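Local coordinates for putative drug/sodium antiporter (Escherichia coli, PDB 4Z3N), which is a MATE-family membrane transporter of the genotoxin colibactin and probably works as an antiporter, at residues E255-S258 against V259-Q263; Y395-I399 against G400-Y404; S457-L460 against L461-N464. All coordinates share one frame; numbering follows the deposited sequence.

Contact 1. Residues E255-S258 against V259-Q263; sequences EFLS and VGMAQ
The side chain of E255 leaves the backbone with CG anti to N (chi1 177°) and then bends at chi2 (59°), a path that folds the carboxylate back over V259, one turn further along the helix. There OE2 lies 3.8 Å from CG2 of V259, and the two side chains meet at a slant. The touch is van der Waals in kind; the charge of the carboxylate is answered by R98 of helix 75-101, with which OE2 forms a salt bridge. Beneath the side chains runs the i to i+4 ladder of an alpha helix: G260 N donates to F256 O at 3.0 Å, M261 N to L257 O at 2.7 Å, and A262 N to S258 O at 3.0 Å. These turns belong to helix 250-284, most of which is predicted to span the membrane. L257 and M261 lie alongside each other and point the same way; because the methionine is extended beyond CG, its CE draws level with CD2 of L257 at 4.0 Å. The hydroxyl of S258 is hydrogen-bonded one turn back to R254 O. F256 packs on L95 and I118, whereas V259 meets I90 and S94 as well as P402, which also touches A262.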
loop_
_atom_site.group_PDB
_atom_site.type_symbol
_atom_site.label_atom_id
_atom_site.label_comp_id
_atom_site.label_asym_id
_atom_site.label_seq_id
_atom_site.Cartn_x
_atom_site.Cartn_y
_atom_site.Cartn_z
ATOM N N GLU A 255 16.099 14.127 3.218
ATOM C CA GLU A 255 14.731 14.304 3.660
ATOM C C GLU A 255 13.766 13.435 2.842
ATOM O O GLU A 255 12.835 12.830 3.387
ATOM C CB GLU A 255 14.339 15.780 3.563
ATOM C CG GLU A 255 12.896 16.077 3.947
ATOM C CD GLU A 255 12.553 15.646 5.374
ATOM O OE1 GLU A 255 12.964 16.362 6.318
ATOM O OE2 GLU A 255 11.864 14.603 5.543
ATOM N N PHE A 256 14.005 13.373 1.535
ATOM C CA PHE A 256 13.178 12.603 0.620
ATOM C C PHE A 256 13.414 11.103 0.844
ATOM O O PHE A 256 12.469 10.300 0.841
ATOM C CB PHE A 256 13.498 12.994 -0.824
ATOM C CG PHE A 256 12.536 12.449 -1.847
ATOM C CD1 PHE A 256 12.367 11.077 -2.017
ATOM C CD2 PHE A 256 11.824 13.312 -2.667
ATOM C CE1 PHE A 256 11.477 10.574 -2.961
ATOM C CE2 PHE A 256 10.936 12.822 -3.615
ATOM C CZ PHE A 256 10.757 11.444 -3.759
ATOM N N LEU A 257 14.680 10.729 1.033
ATOM C CA LEU A 257 15.065 9.320 1.120
ATOM C C LEU A 257 14.645 8.690 2.434
ATOM O O LEU A 257 14.274 7.515 2.476
ATOM C CB LEU A 257 16.579 9.159 0.939
ATOM C CG LEU A 257 17.047 8.991 -0.512
ATOM C CD1 LEU A 257 18.536 8.729 -0.582
ATOM C CD2 LEU A 257 16.275 7.880 -1.186
ATOM N N SER A 258 14.707 9.468 3.510
ATOM C CA SER A 258 14.369 8.947 4.825
ATOM C C SER A 258 12.860 8.599 4.931
ATOM O O SER A 258 12.516 7.510 5.379
ATOM C CB SER A 258 14.790 9.946 5.901
ATOM O OG SER A 258 14.127 11.180 5.707
ATOM N N VAL A 259 11.979 9.506 4.505
ATOM C CA VAL A 259 10.538 9.234 4.441
ATOM C C VAL A 259 10.249 8.099 3.459
ATOM O O VAL A 259 9.530 7.142 3.779
ATOM C CB VAL A 259 9.711 10.515 4.026
ATOM C CG1 VAL A 259 8.289 10.159 3.570
ATOM C CG2 VAL A 259 9.647 11.492 5.174
ATOM N N GLY A 260 10.833 8.204 2.268
ATOM C CA GLY A 260 10.569 7.266 1.198
ATOM C C GLY A 260 11.044 5.863 1.490
ATOM O O GLY A 260 10.369 4.870 1.181
ATOM N N MET A 261 12.222 5.760 2.081
ATOM C CA MET A 261 12.749 4.447 2.381
ATOM C C MET A 261 12.149 3.870 3.651
ATOM O O MET A 261 12.110 2.654 3.820
ATOM C CB MET A 261 14.260 4.494 2.468
ATOM C CG MET A 261 14.891 4.149 1.143
ATOM S SD MET A 261 16.673 4.277 1.257
ATOM C CE MET A 261 17.109 4.023 -0.462
ATOM N N ALA A 262 11.679 4.741 4.537
ATOM C CA ALA A 262 10.963 4.287 5.715
ATOM C C ALA A 262 9.684 3.581 5.257
ATOM O O ALA A 262 9.257 2.596 5.840
ATOM C CB ALA A 262 10.661 5.457 6.655
ATOM N N GLN A 263 9.105 4.080 4.173
ATOM C CA GLN A 263 7.859 3.544 3.639
ATOM C C GLN A 263 8.080 2.141 3.105
ATOM O O GLN A 263 7.217 1.276 3.226
ATOM C CB GLN A 263 7.312 4.448 2.533
ATOM C CG GLN A 263 5.950 4.021 1.981
ATOM C CD GLN A 263 4.809 4.255 2.954
ATOM O OE1 GLN A 263 5.020 4.698 4.079
ATOM N NE2 GLN A 263 3.591 3.963 2.517
#

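Contact 2. Residues Y395-I399 against G400-Y404; sequences YYQAI and GKPWY
Y396 holds one ring face under CB of Y404, which sits almost straight above the ring centre, 3.5 Å from the centroid of Y396, as a CH-pi contact. All six ring carbons of Y396 lie at a similar distance from that methylene, whereas the two rings meet at a slant, their planes inclined by 37°. The closest approach is thus made by the CB of Y404, while the rings themselves form only an oblique pair. Between the tyrosines the chain turns sharply. K401 N donates to Y396 O at 2.8 Å in a nearly straight bond, and G400 N makes a weak one to Q397 O at 3.3 Å. Together with the positive phi of G400 (83°), a conformation readily open to a residue without a side chain, this makes a Schellman motif, which ends helix 382-399 and leads the chain into helix 402-413, both in the second MatE repeat of the sequence. On the flank of the turn, I399 and K401 cross at about a right angle, and CD1 of I399 rests 3.8 Å from CG of K401, an apolar touch made by the root of the lysine chain. Its ammonium end goes on to a cation-pi contact with W463. Q397 is bent at chi2 (-77°), which swings its amide across P402 so that OE1 stands 3.4 Å from CB of the proline. The other end of that amide, NE2, hydrogen-bonds to Q263 OE1 and V259 O, and the backbone O of Q397 accepts from S94 OG. Behind the turn, I399 packs against V317 and W321 of helix 286-322.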
loop_
_atom_site.group_PDB
_atom_site.type_symbol
_atom_site.label_atom_id
_atom_site.label_comp_id
_atom_site.label_asym_id
_atom_site.label_seq_id
_atom_site.Cartn_x
_atom_site.Cartn_y
_atom_site.Cartn_z
ATOM N N TYR A 395 0.882 10.321 9.543
ATOM C CA TYR A 395 1.124 11.624 10.153
ATOM C C TYR A 395 2.627 11.929 10.328
ATOM O O TYR A 395 3.107 13.026 10.008
ATOM C CB TYR A 395 0.398 11.708 11.512
ATOM C CG TYR A 395 0.576 13.033 12.247
ATOM C CD1 TYR A 395 1.676 13.247 13.065
ATOM C CD2 TYR A 395 -0.347 14.061 12.118
ATOM C CE1 TYR A 395 1.858 14.426 13.732
ATOM C CE2 TYR A 395 -0.171 15.259 12.786
ATOM C CZ TYR A 395 0.942 15.438 13.596
ATOM O OH TYR A 395 1.148 16.625 14.291
ATOM N N TYR A 396 3.371 10.966 10.840
ATOM C CA TYR A 396 4.800 11.153 10.990
ATOM C C TYR A 396 5.528 11.223 9.645
ATOM O O TYR A 396 6.513 11.942 9.494
ATOM C CB TYR A 396 5.375 10.046 11.864
ATOM C CG TYR A 396 4.994 10.248 13.307
ATOM C CD1 TYR A 396 5.488 11.330 14.027
ATOM C CD2 TYR A 396 4.116 9.384 13.941
ATOM C CE1 TYR A 396 5.128 11.535 15.350
ATOM C CE2 TYR A 396 3.752 9.576 15.256
ATOM C CZ TYR A 396 4.258 10.644 15.962
ATOM O OH TYR A 396 3.886 10.807 17.277
ATOM N N GLN A 397 5.033 10.497 8.661
ATOM C CA GLN A 397 5.591 10.576 7.328
ATOM C C GLN A 397 5.347 11.961 6.750
ATOM O O GLN A 397 6.224 12.555 6.125
ATOM C CB GLN A 397 4.979 9.500 6.434
ATOM C CG GLN A 397 5.362 8.093 6.835
ATOM C CD GLN A 397 6.759 7.744 6.395
ATOM O OE1 GLN A 397 7.745 8.369 6.828
ATOM N NE2 GLN A 397 6.861 6.751 5.505
ATOM N N ALA A 398 4.152 12.482 6.990
ATOM C CA ALA A 398 3.793 13.800 6.501
ATOM C C ALA A 398 4.680 14.888 7.114
ATOM O O ALA A 398 5.031 15.851 6.424
ATOM C CB ALA A 398 2.315 14.085 6.773
ATOM N N ILE A 399 5.039 14.754 8.393
ATOM C CA ILE A 399 5.793 15.818 9.056
ATOM C C ILE A 399 7.313 15.563 9.041
ATOM O O ILE A 399 8.076 16.330 9.635
ATOM C CB ILE A 399 5.326 16.046 10.535
ATOM C CG1 ILE A 399 5.581 14.811 11.394
ATOM C CG2 ILE A 399 3.845 16.470 10.594
ATOM C CD1 ILE A 399 5.707 15.125 12.852
ATOM N N GLY A 400 7.747 14.488 8.376
ATOM C CA GLY A 400 9.162 14.215 8.210
ATOM C C GLY A 400 9.852 13.521 9.374
ATOM O O GLY A 400 11.030 13.766 9.636
ATOM N N LYS A 401 9.129 12.650 10.073
ATOM C CA LYS A 401 9.685 11.945 11.218
ATOM C C LYS A 401 9.419 10.431 11.154
ATOM O O LYS A 401 8.759 9.869 12.029
ATOM C CB LYS A 401 9.118 12.543 12.507
ATOM C CG LYS A 401 9.386 14.050 12.660
ATOM C CD LYS A 401 10.820 14.295 13.032
ATOM C CE LYS A 401 11.157 15.771 13.070
ATOM N NZ LYS A 401 12.531 15.938 13.623
ATOM N N PRO A 402 9.953 9.765 10.116
ATOM C CA PRO A 402 9.704 8.338 9.831
ATOM C C PRO A 402 10.052 7.346 10.953
ATOM O O PRO A 402 9.607 6.197 10.897
ATOM C CB PRO A 402 10.593 8.068 8.604
ATOM C CG PRO A 402 11.538 9.280 8.495
ATOM C CD PRO A 402 10.710 10.408 9.024
ATOM N N TRP A 403 10.835 7.771 11.934
ATOM C CA TRP A 403 11.206 6.905 13.038
ATOM C C TRP A 403 9.960 6.421 13.769
ATOM O O TRP A 403 9.877 5.245 14.154
ATOM C CB TRP A 403 12.155 7.622 14.007
ATOM C CG TRP A 403 12.256 6.960 15.319
ATOM C CD1 TRP A 403 11.399 7.096 16.365
ATOM C CD2 TRP A 403 13.249 6.016 15.737
ATOM N NE1 TRP A 403 11.793 6.307 17.413
ATOM C CE2 TRP A 403 12.931 5.633 17.057
ATOM C CE3 TRP A 403 14.379 5.454 15.126
ATOM C CZ2 TRP A 403 13.701 4.731 17.781
ATOM C CZ3 TRP A 403 15.147 4.548 15.854
ATOM C CH2 TRP A 403 14.802 4.202 17.168
ATOM N N TYR A 404 8.989 7.317 13.963
ATOM C CA TYR A 404 7.786 6.952 14.699
ATOM C C TYR A 404 6.777 6.237 13.813
ATOM O O TYR A 404 5.921 5.504 14.289
ATOM C CB TYR A 404 7.202 8.195 15.365
ATOM C CG TYR A 404 8.199 8.757 16.333
ATOM C CD1 TYR A 404 9.121 9.732 15.926
ATOM C CD2 TYR A 404 8.279 8.269 17.634
ATOM C CE1 TYR A 404 10.071 10.234 16.807
ATOM C CE2 TYR A 404 9.228 8.757 18.522
ATOM C CZ TYR A 404 10.119 9.743 18.103
ATOM O OH TYR A 404 11.060 10.228 18.978
#

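Contact 3. Residues S457-L460 against L461-N464; sequences SPRL and LRWN. With CAC (cacodylate ion), chain I.
From P458 the backbone winds as an alpha helix, capped by S457, with L461 N bonded to S457 O, R462 N to P458 O, and W463 N to R459 O at 2.7 Å, while N464 N makes only a weak bond to L460 O. S457 is the N-cap: its OG accepts from L460 N at 3.0 Å, satisfying an amide in the first turn. R459 sets CG anti to its backbone N (chi1 178°), which carries the chain out over one face of the W463 indole. CG lies 3.9 Å from the centroid of the five-membered ring of W463 as a CH-pi contact, and CD continues above CZ2. A bend at chi3 (-104°) then turns the guanidinium until its plane is within 6° of the indole plane. L460 approaches W463 at about a right angle, with CD1 3.9 Å from CE3 of the indole. The bound cacodylate, probably from the crystallisation liquor, lies beside the indole and the R462 guanidinium. R462 meets it edge-on, NH1 and NH2 both donating to O1 of the ion at 2.9 and 2.7 Å, and W463 NE1 adds a weak bond of 3.5 Å to O2, which stands at the edge of the indole in its plane. R462 thus holds O1 with two bonds, and W463 reaches the other oxygen only weakly. On the inner side, N464 ND2 donates to the backbone O of W321, and L460 and W463 also pack on W321 of helix 286-322. L460 meets Y395 and V326, and W463 touches Y396 and I399, which places helix 458-467 against helices 286-322, 326-358 and 382-399.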
loop_
_atom_site.group_PDB
_atom_site.type_symbol
_atom_site.label_atom_id
_atom_site.label_comp_id
_atom_site.label_asym_id
_atom_site.label_seq_id
_atom_site.Cartn_x
_atom_site.Cartn_y
_atom_site.Cartn_z
ATOM N N SER A 457 2.510 18.454 22.376
ATOM C CA SER A 457 3.648 18.234 23.254
ATOM C C SER A 457 4.656 19.326 22.962
ATOM O O SER A 457 4.622 19.912 21.880
ATOM C CB SER A 457 4.263 16.863 23.031
ATOM O OG SER A 457 4.974 16.838 21.808
ATOM N N PRO A 458 5.531 19.638 23.931
ATOM C CA PRO A 458 6.613 20.591 23.656
ATOM C C PRO A 458 7.417 20.205 22.409
ATOM O O PRO A 458 7.587 21.038 21.508
ATOM C CB PRO A 458 7.482 20.500 24.909
ATOM C CG PRO A 458 6.519 20.114 26.001
ATOM C CD PRO A 458 5.400 19.331 25.369
ATOM N N ARG A 459 7.832 18.942 22.330
ATOM C CA ARG A 459 8.661 18.457 21.226
ATOM C C ARG A 459 7.984 18.608 19.869
ATOM O O ARG A 459 8.597 19.078 18.896
ATOM C CB ARG A 459 9.020 16.997 21.448
ATOM C CG ARG A 459 9.829 16.386 20.343
ATOM C CD ARG A 459 9.663 14.910 20.373
ATOM N NE ARG A 459 10.822 14.227 20.932
ATOM C CZ ARG A 459 10.888 12.909 21.104
ATOM N NH1 ARG A 459 9.857 12.141 20.769
ATOM N NH2 ARG A 459 11.978 12.359 21.617
ATOM N N LEU A 460 6.718 18.207 19.802
ATOM C CA LEU A 460 5.953 18.356 18.565
ATOM C C LEU A 460 5.894 19.830 18.095
ATOM O O LEU A 460 6.068 20.110 16.915
ATOM C CB LEU A 460 4.545 17.789 18.743
ATOM C CG LEU A 460 3.803 17.898 17.427
ATOM C CD1 LEU A 460 4.400 16.946 16.378
ATOM C CD2 LEU A 460 2.301 17.726 17.613
ATOM N N LEU A 461 5.672 20.756 19.032
ATOM C CA LEU A 461 5.731 22.199 18.758
ATOM C C LEU A 461 7.151 22.698 18.424
ATOM O O LEU A 461 7.335 23.471 17.495
ATOM C CB LEU A 461 5.175 22.987 19.941
ATOM C CG LEU A 461 3.667 22.873 20.161
ATOM C CD1 LEU A 461 3.263 23.893 21.196
ATOM C CD2 LEU A 461 2.875 23.080 18.873
ATOM N N ARG A 462 8.159 22.249 19.159
ATOM C CA ARG A 462 9.521 22.536 18.731
ATOM C C ARG A 462 9.822 22.049 17.302
ATOM O O ARG A 462 10.483 22.759 16.541
ATOM C CB ARG A 462 10.541 21.927 19.682
ATOM C CG ARG A 462 11.879 22.593 19.527
ATOM C CD ARG A 462 13.032 21.647 19.621
ATOM N NE ARG A 462 12.838 20.597 20.609
ATOM C CZ ARG A 462 13.273 19.355 20.429
ATOM N NH1 ARG A 462 13.900 19.053 19.303
ATOM N NH2 ARG A 462 13.073 18.422 21.355
ATOM N N TRP A 463 9.353 20.850 16.946
ATOM C CA TRP A 463 9.615 20.284 15.611
ATOM C C TRP A 463 9.115 21.183 14.478
ATOM O O TRP A 463 9.783 21.340 13.451
ATOM C CB TRP A 463 8.966 18.904 15.469
ATOM C CG TRP A 463 9.724 17.775 16.056
ATOM C CD1 TRP A 463 10.981 17.813 16.572
ATOM C CD2 TRP A 463 9.271 16.432 16.196
ATOM N NE1 TRP A 463 11.343 16.572 17.026
ATOM C CE2 TRP A 463 10.310 15.702 16.803
ATOM C CE3 TRP A 463 8.092 15.768 15.857
ATOM C CZ2 TRP A 463 10.202 14.331 17.081
ATOM C CZ3 TRP A 463 7.989 14.407 16.131
ATOM C CH2 TRP A 463 9.036 13.707 16.737
ATOM N N ASN A 464 7.931 21.757 14.682
ATOM C CA ASN A 464 7.343 22.717 13.756
ATOM C C ASN A 464 8.062 24.087 13.712
ATOM O O ASN A 464 8.151 24.716 12.651
ATOM C CB ASN A 464 5.877 22.915 14.101
ATOM C CG ASN A 464 5.097 23.503 12.952
ATOM O OD1 ASN A 464 4.636 24.642 13.023
ATOM N ND2 ASN A 464 4.975 22.744 11.865
HETATM AS AS CAC I . 14.859 15.735 18.781
HETATM O O1 CAC I . 13.990 16.270 20.075
HETATM O O2 CAC I . 13.926 14.474 17.980
HETATM C C1 CAC I . 15.220 17.163 17.524
HETATM C C2 CAC I . 16.534 14.991 19.380
#

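In the fold
Along the chain the contacts follow in series: contact 1 on helix 250-284, contact 2 at the junction of helices 382-399 and 402-413, and contact 3 on helix 458-467, the last one modelled. The centres of contact 1 and contact 2 lie about 9 Å apart. Those of contact 2 and contact 3 are about 13 Å apart, and those of contact 1 and contact 3 about 21 Å. All three are on the same side of the chain's centre. Contact 2 is the middle piece. It touches contact 1 through S258 O and the ring of P402, and contact 3 through Y404 and W463, whereas contacts 1 and 3 do not touch. This last modelled helix is thus joined to the transmembrane bundle partly through helices 382-399 and 402-413.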